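Local atomic coordinates of cytidine deaminase (Burkholderia pseudomallei, PDB entry 3DMO), a protein that deaminates cytidine and 2'-deoxycytidine to uridine and 2'-deoxyuridine with the help of zinc, probably salvaging these nucleosides for UMP synthesis. Residues F32-A37 against G48-N53. Sequence-based numbering, arbitrary orientation.
Sequences FKVGAA and GCNVEN
Asn50 lays its side-chain amide along the backbone of 32-34 and uses both ends of it. Asn50 ND2 donates to Phe32 O at 2.8 Å, lying in the plane of that carbonyl, while its OD1 accepts from Val34 N at 2.9 Å. The second bond is fairly straight at hydrogen (162°), yet Val34 N sits well above the Asn50 carbonyl plane rather than on a lone pair. With chi1 at 55°, CG is tucked between the backbone N and C of Asn50, which brings the amide alongside residues 32-34. Asn50 N adds a weak, 3.4 Å bond to Val34 O. Beyond it the antiparallel hairpin of strands 34-40 and 45-49 takes over: Ala36 and Gly48 form a hydrogen-bonded pair, N to O at 2.9 Å in each direction. Val34 and Ala36 pack on Ala62 of helix 62-72. Asn50 ND2 and Glu52 OE1 both hydrogen-bond to O2 of a methylpentanediol, probably from the crystallisation liquor; Ser30 OG and Tyr29 N hydrogen-bond to OE1 and OE2 of Glu52. With both ends of its amide bonded to backbone, Asn50 is probably held in one rotation; Asn50 and Glu52 are predicted to bind substrate, and this would present the NH2 to the nucleoside.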
loop_
_atom_site.group_PDB
_atom_site.type_symbol
_atom_site.label_atom_id
_atom_site.label_comp_id
_atom_site.label_asym_id
_atom_site.label_seq_id
_atom_site.Cartn_x
_atom_site.Cartn_y
_atom_site.Cartn_z
ATOM N N PHE A 32 -17.162 1.336 -7.598
ATOM C CA PHE A 32 -17.516 0.169 -6.814
ATOM C C PHE A 32 -17.468 0.566 -5.344
ATOM O O PHE A 32 -16.396 0.641 -4.751
ATOM C CB PHE A 32 -16.532 -0.966 -7.106
ATOM C CG PHE A 32 -16.897 -2.279 -6.462
ATOM C CD1 PHE A 32 -17.867 -3.109 -7.031
ATOM C CD2 PHE A 32 -16.258 -2.699 -5.294
ATOM C CE1 PHE A 32 -18.198 -4.330 -6.441
ATOM C CE2 PHE A 32 -16.583 -3.921 -4.698
ATOM C CZ PHE A 32 -17.553 -4.737 -5.271
ATOM N N LYS A 33 -18.639 0.847 -4.777
ATOM C CA LYS A 33 -18.739 1.307 -3.400
ATOM C C LYS A 33 -18.783 0.140 -2.428
ATOM O O LYS A 33 -19.521 -0.834 -2.633
ATOM C CB LYS A 33 -19.972 2.189 -3.219
ATOM C CG LYS A 33 -19.921 3.488 -4.010
ATOM C CD LYS A 33 -21.101 4.382 -3.665
ATOM C CE LYS A 33 -20.963 5.720 -4.376
ATOM N NZ LYS A 33 -22.106 6.641 -4.086
ATOM N N VAL A 34 -17.987 0.243 -1.366
ATOM C CA VAL A 34 -17.963 -0.768 -0.320
ATOM C C VAL A 34 -18.190 -0.071 1.020
ATOM O O VAL A 34 -17.732 1.054 1.229
ATOM C CB VAL A 34 -16.620 -1.558 -0.286
ATOM C CG1 VAL A 34 -16.666 -2.698 0.742
ATOM C CG2 VAL A 34 -16.272 -2.137 -1.652
ATOM N N GLY A 35 -18.922 -0.733 1.913
ATOM C CA GLY A 35 -19.102 -0.227 3.267
ATOM C C GLY A 35 -18.736 -1.265 4.305
ATOM O O GLY A 35 -18.811 -2.470 4.061
ATOM N N ALA A 36 -18.340 -0.783 5.476
ATOM C CA ALA A 36 -18.056 -1.651 6.606
ATOM C C ALA A 36 -18.547 -0.994 7.870
ATOM O O ALA A 36 -18.624 0.232 7.958
ATOM C CB ALA A 36 -16.559 -1.948 6.706
ATOM N N ALA A 37 -18.912 -1.815 8.842
ATOM C CA ALA A 37 -19.282 -1.308 10.152
ATOM C C ALA A 37 -18.671 -2.192 11.214
ATOM O O ALA A 37 -18.840 -3.409 11.197
ATOM C CB ALA A 37 -20.786 -1.245 10.305
ATOM N N GLY A 48 -16.932 2.542 7.929
ATOM C CA GLY A 48 -15.826 2.656 7.003
ATOM C C GLY A 48 -16.349 2.549 5.586
ATOM O O GLY A 48 -17.361 1.891 5.330
ATOM N N CYS A 49 -15.673 3.217 4.664
ATOM C CA CYS A 49 -15.983 3.095 3.252
ATOM C C CYS A 49 -14.671 3.142 2.485
ATOM O O CYS A 49 -13.642 3.588 3.027
ATOM C CB CYS A 49 -16.928 4.223 2.816
ATOM S SG CYS A 49 -16.253 5.876 3.071
ATOM N N ASN A 50 -14.684 2.670 1.242
ATOM C CA ASN A 50 -13.490 2.807 0.419
ATOM C C ASN A 50 -13.268 4.268 0.021
ATOM O O ASN A 50 -14.224 5.044 -0.106
ATOM C CB ASN A 50 -13.465 1.838 -0.777
ATOM C CG ASN A 50 -14.699 1.928 -1.662
ATOM O OD1 ASN A 50 -15.808 2.171 -1.187
ATOM N ND2 ASN A 50 -14.509 1.682 -2.959
ATOM N N VAL A 51 -12.004 4.654 -0.086
ATOM C CA VAL A 51 -11.631 6.028 -0.421
ATOM C C VAL A 51 -10.550 5.924 -1.464
ATOM O O VAL A 51 -9.424 5.508 -1.165
ATOM C CB VAL A 51 -11.117 6.829 0.806
ATOM C CG1 VAL A 51 -10.754 8.261 0.401
ATOM C CG2 VAL A 51 -12.168 6.825 1.926
ATOM N N GLU A 52 -10.904 6.290 -2.691
ATOM C CA GLU A 52 -10.019 6.096 -3.827
ATOM C C GLU A 52 -9.121 7.305 -4.105
ATOM O O GLU A 52 -9.305 8.386 -3.535
ATOM C CB GLU A 52 -10.820 5.672 -5.069
ATOM C CG GLU A 52 -11.528 4.345 -4.842
ATOM C CD GLU A 52 -12.149 3.725 -6.082
ATOM O OE1 GLU A 52 -12.376 2.496 -6.053
ATOM O OE2 GLU A 52 -12.434 4.446 -7.061
ATOM N N ASN A 53 -8.122 7.085 -4.961
ATOM C CA ASN A 53 -7.169 8.115 -5.357
ATOM C C ASN A 53 -6.822 7.896 -6.822
ATOM O O ASN A 53 -6.881 6.763 -7.296
ATOM C CB ASN A 53 -5.907 8.012 -4.496
ATOM C CG ASN A 53 -5.018 9.225 -4.621
ATOM O OD1 ASN A 53 -4.186 9.307 -5.533
ATOM N ND2 ASN A 53 -5.168 10.173 -3.698
#